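Acyl-CoA thioesterase II (Mycobacterium avium subsp. paratuberculosis, PDB 4R9Z) probably hydrolyses fatty acyl-CoA thioesters to free fatty acids and coenzyme A, using a double hot-dog fold. Local coordinates at residues A46-H60 / V80-V94. Sequence-based numbering, arbitrary orientation.
Sequences ALLAASRTAAGREPH and VVDLQEGRTFSARRV
A46, A49 and A50 lay the last turns of helix 39-52 against V80 and V94. The CB of A46 sits 3.6 Å from V94 CG1, while the other methyl, CG2, reaches the CB of A50 at 3.7 Å. With such short side chains the axes of helix 46-52 and strand 89-94 come within 8.4 Å, running at 137°. T53 and V80 meet tip to tip where the helix gives way to loop.

Next comes R92, sliding past T53 in the opposite direction. Its chain bends at chi2 (-67°), which turns the guanidinium side-on to T53: NE donates to OG1 (2.9 Å) and NH2, almost straight at 171°, to the T53 carbonyl O. E85 OE1 takes NH2 of R92 at 2.6 Å, and D82 bridges NH1, so two carboxylates probably balance this buried charge.

Farther out, the extended R57 grips the single carbonyl of G86 end-on, NH2 at 2.8 Å from G86 O and NH1 at 3.1 Å. E85 OE2 lies over one guanidinium face as a long salt bridge; T88 O lies over the opposite face. The polar edge thereby ties the 54-57 turn to the 86-88 hairpin loop.

This is the N-terminal hot dog, its helix cradled by strands. F25 of strand 24-27 and M104 and S108 of strand 101-111 complete the bed, and helix 188-201 packs on L47 and L48.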
loop_
_atom_site.group_PDB
_atom_site.type_symbol
_atom_site.label_atom_id
_atom_site.label_comp_id
_atom_site.label_asym_id
_atom_site.label_seq_id
_atom_site.Cartn_x
_atom_site.Cartn_y
_atom_site.Cartn_z
ATOM N N ALA B 46 6.677 13.800 5.790
ATOM C CA ALA B 46 5.449 13.400 6.462
ATOM C C ALA B 46 5.685 12.194 7.368
ATOM O O ALA B 46 5.069 12.072 8.426
ATOM C CB ALA B 46 4.369 13.098 5.447
ATOM N N LEU B 47 6.589 11.313 6.953
ATOM C CA LEU B 47 6.918 10.135 7.737
ATOM C C LEU B 47 7.673 10.531 8.990
ATOM O O LEU B 47 7.471 9.953 10.054
ATOM C CB LEU B 47 7.749 9.146 6.924
ATOM C CG LEU B 47 8.139 7.889 7.709
ATOM C CD1 LEU B 47 6.907 7.093 8.135
ATOM C CD2 LEU B 47 9.127 7.017 6.930
ATOM N N LEU B 48 8.542 11.526 8.862
ATOM C CA LEU B 48 9.265 12.038 10.017
ATOM C C LEU B 48 8.306 12.728 10.973
ATOM O O LEU B 48 8.447 12.626 12.192
ATOM C CB LEU B 48 10.376 12.998 9.587
ATOM C CG LEU B 48 11.585 12.289 8.981
ATOM C CD1 LEU B 48 12.517 13.268 8.287
ATOM C CD2 LEU B 48 12.311 11.510 10.062
ATOM N N ALA B 49 7.325 13.419 10.408
ATOM C CA ALA B 49 6.315 14.078 11.211
ATOM C C ALA B 49 5.625 13.065 12.109
ATOM O O ALA B 49 5.626 13.206 13.328
ATOM C CB ALA B 49 5.307 14.772 10.323
ATOM N N ALA B 50 5.105 12.007 11.500
ATOM C CA ALA B 50 4.442 10.942 12.234
ATOM C C ALA B 50 5.374 10.311 13.264
ATOM O O ALA B 50 4.996 10.116 14.417
ATOM C CB ALA B 50 3.924 9.884 11.270
ATOM N N SER B 51 6.593 10.001 12.836
ATOM C CA SER B 51 7.571 9.328 13.684
ATOM C C SER B 51 7.894 10.108 14.955
ATOM O O SER B 51 8.070 9.517 16.016
ATOM C CB SER B 51 8.855 9.075 12.901
ATOM O OG SER B 51 8.586 8.360 11.710
ATOM N N ARG B 52 7.993 11.429 14.835
ATOM C CA ARG B 52 8.290 12.292 15.978
ATOM C C ARG B 52 7.141 12.394 16.983
ATOM O O ARG B 52 7.348 12.829 18.114
ATOM C CB ARG B 52 8.678 13.691 15.492
ATOM C CG ARG B 52 10.037 13.722 14.815
ATOM C CD ARG B 52 10.357 15.073 14.199
ATOM N NE ARG B 52 10.485 16.130 15.195
ATOM C CZ ARG B 52 10.821 17.381 14.904
ATOM N NH1 ARG B 52 11.065 17.730 13.650
ATOM N NH2 ARG B 52 10.913 18.282 15.868
ATOM N N THR B 53 5.940 11.999 16.568
ATOM C CA THR B 53 4.794 11.938 17.475
ATOM C C THR B 53 4.608 10.529 18.021
ATOM O O THR B 53 3.649 10.263 18.739
ATOM C CB THR B 53 3.477 12.366 16.803
ATOM O OG1 THR B 53 3.042 11.356 15.879
ATOM C CG2 THR B 53 3.627 13.720 16.113
ATOM N N ALA B 54 5.479 9.614 17.612
ATOM C CA ALA B 54 5.481 8.261 18.162
ATOM C C ALA B 54 6.761 8.044 18.959
ATOM O O ALA B 54 7.845 7.943 18.390
ATOM C CB ALA B 54 5.352 7.229 17.060
ATOM N N ALA B 55 6.622 7.905 20.272
ATOM C CA ALA B 55 7.765 8.003 21.166
ATOM C C ALA B 55 8.647 6.761 21.135
ATOM O O ALA B 55 8.278 5.711 21.662
ATOM C CB ALA B 55 7.283 8.269 22.581
ATOM N N GLY B 56 9.825 6.908 20.527
ATOM C CA GLY B 56 10.807 5.838 20.442
ATOM C C GLY B 56 10.310 4.591 19.728
ATOM O O GLY B 56 10.675 3.466 20.076
ATOM N N ARG B 57 9.483 4.795 18.709
ATOM C CA ARG B 57 8.951 3.694 17.926
ATOM C C ARG B 57 9.321 3.891 16.464
ATOM O O ARG B 57 9.376 5.020 15.977
ATOM C CB ARG B 57 7.435 3.598 18.102
ATOM C CG ARG B 57 7.015 3.077 19.465
ATOM C CD ARG B 57 5.503 2.954 19.596
ATOM N NE ARG B 57 5.119 2.511 20.935
ATOM C CZ ARG B 57 3.877 2.199 21.300
ATOM N NH1 ARG B 57 2.880 2.291 20.432
ATOM N NH2 ARG B 57 3.629 1.800 22.540
ATOM N N GLU B 58 9.602 2.793 15.771
ATOM C CA GLU B 58 10.011 2.865 14.373
ATOM C C GLU B 58 8.871 2.487 13.425
ATOM O O GLU B 58 8.028 1.647 13.755
ATOM C CB GLU B 58 11.219 1.961 14.131
ATOM C CG GLU B 58 12.511 2.500 14.720
ATOM C CD GLU B 58 13.584 1.439 14.816
ATOM O OE1 GLU B 58 13.970 0.885 13.765
ATOM O OE2 GLU B 58 14.034 1.151 15.942
ATOM N N PRO B 59 8.843 3.108 12.237
ATOM C CA PRO B 59 7.796 2.794 11.262
ATOM C C PRO B 59 8.040 1.455 10.590
ATOM O O PRO B 59 9.155 1.174 10.145
ATOM C CB PRO B 59 7.899 3.938 10.252
ATOM C CG PRO B 59 9.298 4.405 10.356
ATOM C CD PRO B 59 9.724 4.195 11.777
ATOM N N HIS B 60 7.007 0.624 10.527
ATOM C CA HIS B 60 7.144 -0.642 9.836
ATOM C C HIS B 60 6.371 -0.612 8.513
ATOM O O HIS B 60 6.569 -1.476 7.658
ATOM C CB HIS B 60 6.688 -1.792 10.730
ATOM C CG HIS B 60 5.235 -1.753 11.086
ATOM N ND1 HIS B 60 4.257 -2.258 10.261
ATOM C CD2 HIS B 60 4.601 -1.270 12.180
ATOM C CE1 HIS B 60 3.076 -2.096 10.834
ATOM N NE2 HIS B 60 3.255 -1.501 11.996
ATOM N N VAL B 80 -0.414 16.085 12.056
ATOM C CA VAL B 80 -0.428 14.682 12.462
ATOM C C VAL B 80 -1.652 14.374 13.323
ATOM O O VAL B 80 -2.068 15.194 14.143
ATOM C CB VAL B 80 0.845 14.302 13.241
ATOM C CG1 VAL B 80 0.849 12.820 13.578
ATOM C CG2 VAL B 80 2.083 14.676 12.452
ATOM N N VAL B 81 -2.241 13.201 13.109
ATOM C CA VAL B 81 -3.396 12.757 13.877
ATOM C C VAL B 81 -3.152 11.366 14.473
ATOM O O VAL B 81 -2.642 10.475 13.800
ATOM C CB VAL B 81 -4.670 12.747 13.010
ATOM C CG1 VAL B 81 -5.827 12.092 13.752
ATOM C CG2 VAL B 81 -5.032 14.166 12.600
ATOM N N ASP B 82 -3.476 11.205 15.751
ATOM C CA ASP B 82 -3.305 9.941 16.458
ATOM C C ASP B 82 -4.449 8.971 16.136
ATOM O O ASP B 82 -5.556 9.114 16.646
ATOM C CB ASP B 82 -3.217 10.206 17.969
ATOM C CG ASP B 82 -3.135 8.933 18.800
ATOM O OD1 ASP B 82 -2.800 7.862 18.257
ATOM O OD2 ASP B 82 -3.394 9.009 20.018
ATOM N N LEU B 83 -4.176 8.006 15.262
ATOM C CA LEU B 83 -5.141 6.974 14.883
ATOM C C LEU B 83 -5.188 5.855 15.906
ATOM O O LEU B 83 -6.244 5.283 16.174
ATOM C CB LEU B 83 -4.811 6.397 13.507
ATOM C CG LEU B 83 -4.765 7.418 12.372
ATOM C CD1 LEU B 83 -4.462 6.725 11.056
ATOM C CD2 LEU B 83 -6.073 8.189 12.301
ATOM N N GLN B 84 -4.024 5.516 16.445
ATOM C CA GLN B 84 -3.960 4.509 17.483
ATOM C C GLN B 84 -2.715 4.644 18.339
ATOM O O GLN B 84 -1.621 4.885 17.838
ATOM C CB GLN B 84 -3.996 3.115 16.864
ATOM C CG GLN B 84 -3.969 2.005 17.894
ATOM C CD GLN B 84 -3.199 0.798 17.425
ATOM O OE1 GLN B 84 -2.225 0.921 16.683
ATOM N NE2 GLN B 84 -3.630 -0.381 17.855
ATOM N N GLU B 85 -2.887 4.469 19.639
ATOM C CA GLU B 85 -1.762 4.490 20.548
ATOM C C GLU B 85 -1.922 3.335 21.510
ATOM O O GLU B 85 -2.626 3.438 22.511
ATOM C CB GLU B 85 -1.673 5.826 21.289
ATOM C CG GLU B 85 -0.401 5.993 22.106
ATOM C CD GLU B 85 0.854 6.017 21.245
ATOM O OE1 GLU B 85 0.766 6.394 20.055
ATOM O OE2 GLU B 85 1.933 5.662 21.758
ATOM N N GLY B 86 -1.278 2.224 21.183
ATOM C CA GLY B 86 -1.425 1.007 21.951
ATOM C C GLY B 86 -0.153 0.577 22.646
ATOM O O GLY B 86 0.904 1.197 22.498
ATOM N N ARG B 87 -0.275 -0.494 23.421
ATOM C CA ARG B 87 0.855 -1.104 24.107
ATOM C C ARG B 87 1.949 -1.520 23.132
ATOM O O ARG B 87 3.140 -1.384 23.419
ATOM C CB ARG B 87 0.366 -2.311 24.915
ATOM C CG ARG B 87 1.453 -3.164 25.543
ATOM C CD ARG B 87 2.372 -2.375 26.458
ATOM N NE ARG B 87 3.467 -3.215 26.934
ATOM C CZ ARG B 87 4.582 -2.755 27.490
ATOM N NH1 ARG B 87 4.760 -1.448 27.643
ATOM N NH2 ARG B 87 5.520 -3.603 27.890
ATOM N N THR B 88 1.539 -2.006 21.964
ATOM C CA THR B 88 2.490 -2.504 20.981
ATOM C C THR B 88 2.595 -1.572 19.781
ATOM O O THR B 88 3.690 -1.170 19.385
ATOM C CB THR B 88 2.094 -3.912 20.472
ATOM O OG1 THR B 88 1.767 -4.763 21.578
ATOM C CG2 THR B 88 3.229 -4.528 19.681
ATOM N N PHE B 89 1.444 -1.214 19.223
ATOM C CA PHE B 89 1.394 -0.471 17.969
ATOM C C PHE B 89 0.997 0.993 18.115
ATOM O O PHE B 89 0.267 1.378 19.029
ATOM C CB PHE B 89 0.412 -1.141 17.002
ATOM C CG PHE B 89 0.939 -2.390 16.364
ATOM C CD1 PHE B 89 1.781 -2.319 15.267
ATOM C CD2 PHE B 89 0.584 -3.637 16.857
ATOM C CE1 PHE B 89 2.268 -3.468 14.674
ATOM C CE2 PHE B 89 1.066 -4.789 16.273
ATOM C CZ PHE B 89 1.911 -4.706 15.178
ATOM N N SER B 90 1.462 1.791 17.165
ATOM C CA SER B 90 0.998 3.155 16.994
ATOM C C SER B 90 0.588 3.361 15.539
ATOM O O SER B 90 1.144 2.740 14.632
ATOM C CB SER B 90 2.087 4.157 17.388
ATOM O OG SER B 90 2.381 4.080 18.769
ATOM N N ALA B 91 -0.390 4.230 15.321
ATOM C CA ALA B 91 -0.811 4.577 13.974
ATOM C C ALA B 91 -0.982 6.084 13.867
ATOM O O ALA B 91 -1.450 6.731 14.803
ATOM C CB ALA B 91 -2.099 3.867 13.618
ATOM N N ARG B 92 -0.580 6.641 12.731
ATOM C CA ARG B 92 -0.694 8.079 12.506
ATOM C C ARG B 92 -1.295 8.405 11.150
ATOM O O ARG B 92 -1.127 7.658 10.190
ATOM C CB ARG B 92 0.672 8.758 12.635
ATOM C CG ARG B 92 1.330 8.559 13.987
ATOM C CD ARG B 92 0.551 9.275 15.074
ATOM N NE ARG B 92 1.226 9.196 16.364
ATOM C CZ ARG B 92 0.831 8.402 17.351
ATOM N NH1 ARG B 92 -0.231 7.631 17.186
ATOM N NH2 ARG B 92 1.493 8.378 18.498
ATOM N N ARG B 93 -2.009 9.524 11.093
ATOM C CA ARG B 93 -2.401 10.146 9.836
ATOM C C ARG B 93 -1.577 11.414 9.685
ATOM O O ARG B 93 -1.371 12.135 10.655
ATOM C CB ARG B 93 -3.887 10.499 9.812
ATOM C CG ARG B 93 -4.278 11.324 8.591
ATOM C CD ARG B 93 -5.683 11.926 8.688
ATOM N NE ARG B 93 -6.613 11.154 9.507
ATOM C CZ ARG B 93 -7.606 11.700 10.206
ATOM N NH1 ARG B 93 -7.773 13.018 10.188
ATOM N NH2 ARG B 93 -8.423 10.938 10.930
ATOM N N VAL B 94 -1.070 11.676 8.488
ATOM C CA VAL B 94 -0.379 12.932 8.240
ATOM C C VAL B 94 -0.970 13.590 7.010
ATOM O O VAL B 94 -1.065 12.972 5.954
ATOM C CB VAL B 94 1.132 12.747 8.045
ATOM C CG1 VAL B 94 1.777 14.075 7.693
ATOM C CG2 VAL B 94 1.763 12.169 9.300
#